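Local atomic coordinates of antigen MTB48, Mycobacterial protein (Mycobacterium smegmatis, PDB entry 4WJ1), a protein that is exported by the ESX-1 type VII secretion system and, in its full-length form, is probably involved in DNA conjugation, at least in the recipient strain. Residues A54-K57 with A58-A62; G79-Q82 with K83-E86; E182-A185 with G186-E190; R197-S200 with T201-D205. All coordinates share one frame; numbering follows the deposited sequence.

Interaction 1. Residues A54-K57 with A58-A62; sequences AKLK and ATFAA
Lys55 and Thr59, one turn apart, show the side-chain-to-backbone bond common for threonine in an alpha-helix, here in the long helix 40-96 of the PE domain. Among the polar contacts, Lys55 O is gripped twice. Thr59 N donates to it at 3.0 Å and Thr59 OG1 at 2.7 Å, and the two donors come from opposite faces of the carbonyl plane. The hydroxyl gets there because OG1 lies beside its own backbone N (chi1 -63°). The regular i to i+4 ladder continues on either side, from Ala58 N to Ala54 O at 3.0 Å and from Ala61 N to Lys57 O at 3.1 Å. The extended Lys57 side chain hydrogen-bonds Pro30 O through NZ.

The apolar contacts centre on the Phe60 ring, which swings back over the preceding turn. Leu56 CB makes an off-centre CH-pi contact, 4.3 Å from the ring centroid, while Leu56 CD2 meets Phe60 CZ at 3.9 Å. Trp163 of helix 154-178 and Met206 and Cys210 of helix 187-230 pack on the same phenyl group. The carbonyl of Leu56 does double duty: its oxygen accepts Phe60 N at 2.8 Å and lies over one ring face, 3.0 Å above the plane and displaced toward the rim.

Interaction 2. Residues G79-Q82 with K83-E86; sequences GAYQ and KIEE
Gly79 O takes the N-H of Lys83 at 3.2 Å, the first of four consecutive i to i+4 bonds in this part of helix 40-96. Ala80 follows, its O receiving Ile84 N at 3.0 Å; the CG1 branch of Ile84, beside its own backbone N at chi1 -80°, runs past that same carbonyl.

At Tyr81 the helix carries a sequence, tyrosine followed four residues later by Glu85, that matches the YxxxD/E export motif of type VII secretion substrates. One turn separates the two residues, so both side chains leave the same region of the helix, and their backbones are joined by Glu85 N to Tyr81 O at 2.8 Å. Ile84 CD1 sits at the edge of the phenol ring, near its plane, 4.3 Å from Tyr81 CD1. The ring also stacks with Tyr10 and touches Leu12 and Leu15 of helix 12-22, while its OH is hydrogen-bonded to Trp184 NE1.

Gln82 leaves the helix at roughly a right angle to Tyr81 and touches Leu12. Its O accepts Glu86 N at 3.0 Å. Gln82 CG, anti to its backbone N (chi1 -178°), lies 3.5 Å from Glu86 OE2; the bend at chi2 turns the amide, 28° from the carboxylate plane.

Interaction 3. Residues E182-A185 with G186-E190; sequences EGWA and GAAAE
Ala185 O receives a hydrogen bond of 2.7 Å from a water, which in turn accepts the N-H of Ala189 at 3.0 Å. The water thus bridges a carbonyl and an amide four residues apart, where a helix would join them directly, and it satisfies the Ala189 N-H in the first turn. Gly186 occupies the N-cap position between them, and the first regular helical bond runs from Glu190 N to Gly186 O at 2.9 Å. The backbone of Gly186 (phi 119°) takes a shape in which a beta carbon would collide with Ala185 O.

Trp184, Ala185 and Gly186 together form the WxG motif characteristic of ESX-family helical hairpins. The indole lies against the start of the following helix because Trp184 CG is anti to its backbone N (chi1 -166°). Ala189 CB stands over the five-membered ring in a CH-pi contact, 3.4 Å from the centroid and only 6° off the normal. Ala189 CA lies over the centre of the whole indole, 3.5 Å above its plane. Ala188 CB approaches obliquely, 3.7 Å from Trp184 CZ2.

The loop carrying the tryptophan links helix 154-178 to helix 187-230 in the PPE domain. Leu15 of helix 12-22 and Leu289, in the loop near the end of this chain, touch the indole, and Ala185 makes backbone hydrogen bonds with Gln9.

Interaction 4. Residues R197-S200 with T201-D205; sequences RRLS and TWWAD
Helix 187-230 of the PPE domain presents a pair of adjacent tryptophans to the interior, and Leu199 one turn earlier packs against both. Leu199 CD1 lies 3.9 Å from Trp202 CE3, meeting that indole obliquely, and 3.8 Å from Trp203 NE1, where leucine and tryptophan run side by side in the same direction. The two indoles leave the backbone differently: Trp202 CG is anti to its backbone N (chi1 173°), whereas Trp203 CG sits beside its own (chi1 -87°). This brings the edge of Trp202 to the face of its neighbour, with Trp202 CZ3 3.4 Å above the Trp203 plane and over its centre. Trp202 NE1 is satisfied by Gly281 O.

On the outer side, Arg197 O accepts Thr201 N at 2.9 Å and, more weakly, Thr201 OG1 at 3.1 Å. The side chain of Arg197 runs alongside that of Thr201, and its guanidinium is salt-bridged to Glu194. Along the inner side, Trp203 N bonds Leu199 O at 3.0 Å.

His173 meets Trp203 edge-to-face from helix 154-178, and Ile70 of helix 40-96 touches Leu199. Such an aromatic and aliphatic interior, shared by helices of the PE and PPE domains, is that of an elongated helical bundle.

How the interactions relate
The four contacts form two touching pairs, each joining the PE domain to the PPE domain. Interactions 2 and 3, with centres 15 Å apart, meet where Tyr81 OH and Trp184 NE1 are 3.2 Å apart; the YxxxD/E and WxG elements are thus brought together, consistent with a composite export signal. Tyr81 OH also packs on Ala188 CB at 3.3 Å. Interactions 1 and 4, likewise 15 Å between centres, pack nearer the middle of the chain, with Thr59 CG2 3.5 Å from Trp202 CZ2. Helix 40-96 carries interactions 1 and 2, whose centres lie 37 Å apart, while helix 187-230 connects interactions 3 and 4 over 20 Å between centres.

Interaction 1. Residues A54-K57 with A58-A62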
loop_
_atom_site.group_PDB
_atom_site.type_symbol
_atom_site.label_atom_id
_atom_site.label_comp_id
_atom_site.label_asym_id
_atom_site.label_seq_id
_atom_site.Cartn_x
_atom_site.Cartn_y
_atom_site.Cartn_z
ATOM N N ALA A 54 2.128 7.291 -1.640
ATOM C CA ALA A 54 3.232 7.036 -2.549
ATOM C C ALA A 54 4.134 5.910 -2.015
ATOM O O ALA A 54 4.594 5.066 -2.780
ATOM C CB ALA A 54 4.039 8.307 -2.769
ATOM N N LYS A 55 4.381 5.906 -0.706
ATOM C CA LYS A 55 5.222 4.889 -0.094
ATOM C C LYS A 55 4.550 3.529 -0.227
ATOM O O LYS A 55 5.209 2.528 -0.497
ATOM C CB LYS A 55 5.502 5.214 1.376
ATOM C CG LYS A 55 6.247 4.112 2.153
ATOM C CD LYS A 55 7.735 4.077 1.833
ATOM C CE LYS A 55 8.578 3.829 3.089
ATOM N NZ LYS A 55 8.581 5.000 4.031
ATOM N N LEU A 56 3.233 3.503 -0.061
ATOM C CA LEU A 56 2.498 2.258 -0.172
ATOM C C LEU A 56 2.528 1.757 -1.606
ATOM O O LEU A 56 2.781 0.586 -1.850
ATOM C CB LEU A 56 1.059 2.430 0.302
ATOM C CG LEU A 56 0.874 2.436 1.816
ATOM C CD1 LEU A 56 -0.562 2.754 2.163
ATOM C CD2 LEU A 56 1.216 1.082 2.359
ATOM N N LYS A 57 2.283 2.647 -2.559
ATOM C CA LYS A 57 2.269 2.234 -3.953
ATOM C C LYS A 57 3.619 1.670 -4.370
ATOM O O LYS A 57 3.672 0.660 -5.064
ATOM C CB LYS A 57 1.865 3.391 -4.865
ATOM C CG LYS A 57 0.388 3.717 -4.732
ATOM C CD LYS A 57 -0.068 4.794 -5.722
ATOM C CE LYS A 57 -1.509 5.198 -5.475
ATOM N NZ LYS A 57 -1.880 6.441 -6.238
ATOM N N ALA A 58 4.700 2.315 -3.937
ATOM C CA ALA A 58 6.040 1.857 -4.278
ATOM C C ALA A 58 6.320 0.504 -3.619
ATOM O O ALA A 58 6.949 -0.365 -4.213
ATOM C CB ALA A 58 7.070 2.873 -3.860
ATOM N N THR A 59 5.822 0.341 -2.400
ATOM C CA THR A 59 5.993 -0.886 -1.634
ATOM C C THR A 59 5.243 -2.020 -2.313
ATOM O O THR A 59 5.749 -3.136 -2.415
ATOM C CB THR A 59 5.502 -0.698 -0.181
ATOM O OG1 THR A 59 6.315 0.294 0.462
ATOM C CG2 THR A 59 5.575 -1.989 0.609
ATOM N N PHE A 60 4.044 -1.719 -2.807
ATOM C CA PHE A 60 3.234 -2.713 -3.498
ATOM C C PHE A 60 3.967 -3.172 -4.743
ATOM O O PHE A 60 3.898 -4.336 -5.110
ATOM C CB PHE A 60 1.865 -2.145 -3.883
ATOM C CG PHE A 60 1.020 -1.703 -2.713
ATOM C CD1 PHE A 60 1.301 -2.132 -1.427
ATOM C CD2 PHE A 60 -0.068 -0.861 -2.911
ATOM C CE1 PHE A 60 0.522 -1.728 -0.350
ATOM C CE2 PHE A 60 -0.855 -0.453 -1.848
ATOM C CZ PHE A 60 -0.561 -0.887 -0.566
ATOM N N ALA A 61 4.657 -2.248 -5.408
ATOM C CA ALA A 61 5.407 -2.602 -6.614
ATOM C C ALA A 61 6.551 -3.565 -6.261
ATOM O O ALA A 61 6.878 -4.456 -7.047
ATOM C CB ALA A 61 5.952 -1.367 -7.303
ATOM N N ALA A 62 7.169 -3.377 -5.096
ATOM C CA ALA A 62 8.200 -4.306 -4.644
ATOM C C ALA A 62 7.562 -5.671 -4.399
ATOM O O ALA A 62 8.132 -6.705 -4.749
ATOM C CB ALA A 62 8.882 -3.795 -3.398
#

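Interaction 2. Residues G79-Q82 with K83-E86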
loop_
_atom_site.group_PDB
_atom_site.type_symbol
_atom_site.label_atom_id
_atom_site.label_comp_id
_atom_site.label_asym_id
_atom_site.label_seq_id
_atom_site.Cartn_x
_atom_site.Cartn_y
_atom_site.Cartn_z
ATOM N N GLY A 79 12.089 -26.880 -13.819
ATOM C CA GLY A 79 13.093 -27.137 -14.836
ATOM C C GLY A 79 14.043 -28.209 -14.369
ATOM O O GLY A 79 14.430 -29.092 -15.132
ATOM N N ALA A 80 14.407 -28.122 -13.096
ATOM C CA ALA A 80 15.285 -29.103 -12.469
ATOM C C ALA A 80 14.607 -30.473 -12.396
ATOM O O ALA A 80 15.243 -31.498 -12.650
ATOM C CB ALA A 80 15.698 -28.630 -11.077
ATOM N N TYR A 81 13.316 -30.488 -12.070
ATOM C CA TYR A 81 12.600 -31.754 -11.952
ATOM C C TYR A 81 12.446 -32.377 -13.329
ATOM O O TYR A 81 12.466 -33.607 -13.470
ATOM C CB TYR A 81 11.237 -31.574 -11.283
ATOM C CG TYR A 81 11.327 -30.951 -9.905
ATOM C CD1 TYR A 81 12.443 -31.147 -9.105
ATOM C CD2 TYR A 81 10.303 -30.143 -9.413
ATOM C CE1 TYR A 81 12.533 -30.572 -7.855
ATOM C CE2 TYR A 81 10.384 -29.565 -8.164
ATOM C CZ TYR A 81 11.506 -29.781 -7.388
ATOM O OH TYR A 81 11.593 -29.207 -6.142
ATOM N N GLN A 82 12.322 -31.528 -14.344
ATOM C CA GLN A 82 12.271 -32.013 -15.715
ATOM C C GLN A 82 13.544 -32.792 -16.049
ATOM O O GLN A 82 13.491 -33.855 -16.671
ATOM C CB GLN A 82 12.088 -30.860 -16.702
ATOM C CG GLN A 82 11.976 -31.323 -18.142
ATOM C CD GLN A 82 10.740 -32.173 -18.370
ATOM O OE1 GLN A 82 10.822 -33.397 -18.547
ATOM N NE2 GLN A 82 9.576 -31.526 -18.358
ATOM N N LYS A 83 14.688 -32.267 -15.629
ATOM C CA LYS A 83 15.948 -32.927 -15.925
ATOM C C LYS A 83 16.033 -34.230 -15.154
ATOM O O LYS A 83 16.503 -35.241 -15.677
ATOM C CB LYS A 83 17.137 -32.026 -15.596
ATOM C CG LYS A 83 17.627 -31.209 -16.796
ATOM C CD LYS A 83 18.786 -31.919 -17.514
ATOM C CE LYS A 83 19.587 -30.962 -18.406
ATOM N NZ LYS A 83 20.856 -31.574 -18.912
ATOM N N ILE A 84 15.557 -34.211 -13.916
ATOM C CA ILE A 84 15.574 -35.408 -13.081
ATOM C C ILE A 84 14.724 -36.480 -13.743
ATOM O O ILE A 84 15.112 -37.650 -13.803
ATOM C CB ILE A 84 15.081 -35.094 -11.654
ATOM C CG1 ILE A 84 16.215 -34.456 -10.858
ATOM C CG2 ILE A 84 14.578 -36.327 -10.949
ATOM C CD1 ILE A 84 15.775 -33.805 -9.562
ATOM N N GLU A 85 13.591 -36.055 -14.286
ATOM C CA GLU A 85 12.660 -36.951 -14.952
ATOM C C GLU A 85 13.283 -37.579 -16.187
ATOM O O GLU A 85 13.087 -38.768 -16.451
ATOM C CB GLU A 85 11.378 -36.197 -15.326
ATOM C CG GLU A 85 10.103 -36.992 -15.095
ATOM C CD GLU A 85 9.999 -37.501 -13.673
ATOM O OE1 GLU A 85 10.286 -36.716 -12.758
ATOM O OE2 GLU A 85 9.661 -38.687 -13.462
ATOM N N GLU A 86 14.042 -36.794 -16.944
ATOM C CA GLU A 86 14.717 -37.335 -18.123
ATOM C C GLU A 86 15.782 -38.350 -17.729
ATOM O O GLU A 86 15.904 -39.391 -18.369
ATOM C CB GLU A 86 15.342 -36.225 -18.962
ATOM C CG GLU A 86 14.315 -35.307 -19.602
ATOM C CD GLU A 86 14.905 -33.983 -20.072
ATOM O OE1 GLU A 86 16.155 -33.866 -20.128
ATOM O OE2 GLU A 86 14.111 -33.061 -20.379
#

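Interaction 3. Residues E182-A185 with G186-E190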
loop_
_atom_site.group_PDB
_atom_site.type_symbol
_atom_site.label_atom_id
_atom_site.label_comp_id
_atom_site.label_asym_id
_atom_site.label_seq_id
_atom_site.Cartn_x
_atom_site.Cartn_y
_atom_site.Cartn_z
ATOM N N GLU A 182 -0.121 -28.112 -6.057
ATOM C CA GLU A 182 -0.640 -29.466 -5.938
ATOM C C GLU A 182 0.409 -30.509 -6.320
ATOM O O GLU A 182 1.188 -30.312 -7.253
ATOM C CB GLU A 182 -1.887 -29.631 -6.808
ATOM C CG GLU A 182 -3.051 -28.701 -6.436
ATOM C CD GLU A 182 -3.689 -29.025 -5.082
ATOM O OE1 GLU A 182 -3.492 -30.147 -4.561
ATOM O OE2 GLU A 182 -4.396 -28.149 -4.540
ATOM N N GLY A 183 0.428 -31.617 -5.591
ATOM C CA GLY A 183 1.340 -32.711 -5.886
ATOM C C GLY A 183 2.815 -32.403 -5.690
ATOM O O GLY A 183 3.682 -33.161 -6.126
ATOM N N TRP A 184 3.117 -31.289 -5.040
ATOM C CA TRP A 184 4.503 -30.958 -4.764
ATOM C C TRP A 184 4.804 -31.247 -3.295
ATOM O O TRP A 184 4.093 -30.801 -2.397
ATOM C CB TRP A 184 4.788 -29.499 -5.107
ATOM C CG TRP A 184 6.248 -29.166 -5.161
ATOM C CD1 TRP A 184 7.298 -30.051 -5.199
ATOM C CD2 TRP A 184 6.828 -27.855 -5.171
ATOM N NE1 TRP A 184 8.495 -29.364 -5.236
ATOM C CE2 TRP A 184 8.235 -28.017 -5.215
ATOM C CE3 TRP A 184 6.301 -26.564 -5.140
ATOM C CZ2 TRP A 184 9.115 -26.932 -5.242
ATOM C CZ3 TRP A 184 7.175 -25.488 -5.168
ATOM C CH2 TRP A 184 8.569 -25.681 -5.215
ATOM N N ALA A 185 5.847 -32.026 -3.056
ATOM C CA ALA A 185 6.224 -32.366 -1.694
ATOM C C ALA A 185 7.729 -32.456 -1.588
ATOM O O ALA A 185 8.427 -32.684 -2.578
ATOM C CB ALA A 185 5.583 -33.668 -1.261
ATOM N N GLY A 186 8.226 -32.272 -0.374
ATOM C CA GLY A 186 9.642 -32.400 -0.118
ATOM C C GLY A 186 10.161 -31.081 0.388
ATOM O O GLY A 186 9.388 -30.162 0.643
ATOM N N ALA A 187 11.476 -30.993 0.525
ATOM C CA ALA A 187 12.113 -29.837 1.133
ATOM C C ALA A 187 11.798 -28.573 0.365
ATOM O O ALA A 187 11.395 -27.579 0.953
ATOM C CB ALA A 187 13.620 -30.041 1.211
ATOM N N ALA A 188 11.995 -28.618 -0.949
ATOM C CA ALA A 188 11.775 -27.447 -1.791
ATOM C C ALA A 188 10.328 -27.010 -1.692
ATOM O O ALA A 188 10.050 -25.835 -1.461
ATOM C CB ALA A 188 12.149 -27.735 -3.226
ATOM N N ALA A 189 9.413 -27.966 -1.835
ATOM C CA ALA A 189 7.982 -27.680 -1.716
ATOM C C ALA A 189 7.677 -27.007 -0.390
ATOM O O ALA A 189 6.949 -26.025 -0.363
ATOM C CB ALA A 189 7.161 -28.935 -1.861
ATOM N N GLU A 190 8.247 -27.500 0.707
ATOM C CA GLU A 190 7.974 -26.882 2.000
ATOM C C GLU A 190 8.577 -25.486 2.104
ATOM O O GLU A 190 7.944 -24.580 2.638
ATOM C CB GLU A 190 8.486 -27.746 3.136
ATOM C CG GLU A 190 7.728 -29.052 3.301
ATOM C CD GLU A 190 8.539 -30.121 4.025
ATOM O OE1 GLU A 190 8.235 -31.318 3.824
ATOM O OE2 GLU A 190 9.475 -29.768 4.787
HETATM O O HOH W 1 10.130 -30.617 -3.036
#

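Interaction 4. Residues R197-S200 with T201-D205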
loop_
_atom_site.group_PDB
_atom_site.type_symbol
_atom_site.label_atom_id
_atom_site.label_comp_id
_atom_site.label_asym_id
_atom_site.label_seq_id
_atom_site.Cartn_x
_atom_site.Cartn_y
_atom_site.Cartn_z
ATOM N N ARG A 197 3.657 -18.335 2.059
ATOM C CA ARG A 197 2.910 -17.941 3.238
ATOM C C ARG A 197 3.356 -16.559 3.704
ATOM O O ARG A 197 2.546 -15.749 4.134
ATOM C CB ARG A 197 3.082 -18.955 4.358
ATOM C CG ARG A 197 2.184 -18.674 5.546
ATOM C CD ARG A 197 2.691 -19.358 6.817
ATOM N NE ARG A 197 4.064 -18.974 7.156
ATOM C CZ ARG A 197 4.428 -17.768 7.594
ATOM N NH1 ARG A 197 3.529 -16.784 7.739
ATOM N NH2 ARG A 197 5.706 -17.541 7.877
ATOM N N ARG A 198 4.648 -16.288 3.598
ATOM C CA ARG A 198 5.162 -14.992 3.999
ATOM C C ARG A 198 4.604 -13.908 3.107
ATOM O O ARG A 198 4.147 -12.877 3.597
ATOM C CB ARG A 198 6.683 -14.967 3.952
ATOM C CG ARG A 198 7.330 -15.821 5.016
ATOM C CD ARG A 198 8.796 -15.486 5.189
ATOM N NE ARG A 198 9.466 -16.528 5.959
ATOM C CZ ARG A 198 10.129 -17.529 5.395
ATOM N NH1 ARG A 198 10.200 -17.580 4.065
ATOM N NH2 ARG A 198 10.721 -18.459 6.150
ATOM N N LEU A 199 4.638 -14.149 1.799
ATOM C CA LEU A 199 4.237 -13.145 0.831
ATOM C C LEU A 199 2.735 -12.927 0.903
ATOM O O LEU A 199 2.251 -11.789 0.888
ATOM C CB LEU A 199 4.658 -13.554 -0.574
ATOM C CG LEU A 199 4.239 -12.537 -1.640
ATOM C CD1 LEU A 199 4.742 -11.152 -1.282
ATOM C CD2 LEU A 199 4.736 -12.964 -3.031
ATOM N N SER A 200 2.008 -14.036 1.001
ATOM C CA SER A 200 0.565 -14.011 1.190
ATOM C C SER A 200 0.163 -13.245 2.454
ATOM O O SER A 200 -0.758 -12.444 2.445
ATOM C CB SER A 200 0.024 -15.437 1.243
ATOM O OG SER A 200 -1.177 -15.484 1.976
ATOM N N THR A 201 0.865 -13.488 3.548
ATOM C CA THR A 201 0.546 -12.821 4.792
ATOM C C THR A 201 0.882 -11.343 4.707
ATOM O O THR A 201 0.217 -10.504 5.306
ATOM C CB THR A 201 1.289 -13.492 5.945
ATOM O OG1 THR A 201 0.557 -14.660 6.307
ATOM C CG2 THR A 201 1.393 -12.605 7.165
ATOM N N TRP A 202 1.915 -11.028 3.938
ATOM C CA TRP A 202 2.372 -9.663 3.834
ATOM C C TRP A 202 1.362 -8.829 3.034
ATOM O O TRP A 202 1.085 -7.685 3.365
ATOM C CB TRP A 202 3.746 -9.628 3.191
ATOM C CG TRP A 202 4.253 -8.269 2.887
ATOM C CD1 TRP A 202 4.960 -7.455 3.713
ATOM C CD2 TRP A 202 4.117 -7.568 1.649
ATOM N NE1 TRP A 202 5.270 -6.277 3.069
ATOM C CE2 TRP A 202 4.759 -6.323 1.798
ATOM C CE3 TRP A 202 3.507 -7.871 0.428
ATOM C CZ2 TRP A 202 4.821 -5.385 0.773
ATOM C CZ3 TRP A 202 3.565 -6.935 -0.595
ATOM C CH2 TRP A 202 4.223 -5.707 -0.414
ATOM N N TRP A 203 0.813 -9.423 1.988
ATOM C CA TRP A 203 -0.205 -8.759 1.204
ATOM C C TRP A 203 -1.395 -8.400 2.085
ATOM O O TRP A 203 -1.924 -7.300 1.991
ATOM C CB TRP A 203 -0.634 -9.630 0.034
ATOM C CG TRP A 203 0.230 -9.447 -1.164
ATOM C CD1 TRP A 203 0.917 -10.412 -1.823
ATOM C CD2 TRP A 203 0.495 -8.217 -1.862
ATOM N NE1 TRP A 203 1.602 -9.873 -2.887
ATOM C CE2 TRP A 203 1.358 -8.525 -2.935
ATOM C CE3 TRP A 203 0.079 -6.886 -1.692
ATOM C CZ2 TRP A 203 1.821 -7.557 -3.829
ATOM C CZ3 TRP A 203 0.553 -5.924 -2.573
ATOM C CH2 TRP A 203 1.405 -6.263 -3.631
ATOM N N ALA A 204 -1.792 -9.314 2.959
ATOM C CA ALA A 204 -2.861 -9.030 3.897
ATOM C C ALA A 204 -2.478 -7.877 4.822
ATOM O O ALA A 204 -3.320 -7.049 5.159
ATOM C CB ALA A 204 -3.193 -10.241 4.693
ATOM N N ASP A 205 -1.215 -7.818 5.228
ATOM C CA ASP A 205 -0.742 -6.682 6.026
ATOM C C ASP A 205 -0.812 -5.399 5.206
ATOM O O ASP A 205 -1.188 -4.347 5.714
ATOM C CB ASP A 205 0.690 -6.906 6.530
ATOM C CG ASP A 205 0.805 -8.130 7.431
ATOM O OD1 ASP A 205 -0.251 -8.619 7.889
ATOM O OD2 ASP A 205 1.941 -8.604 7.685
#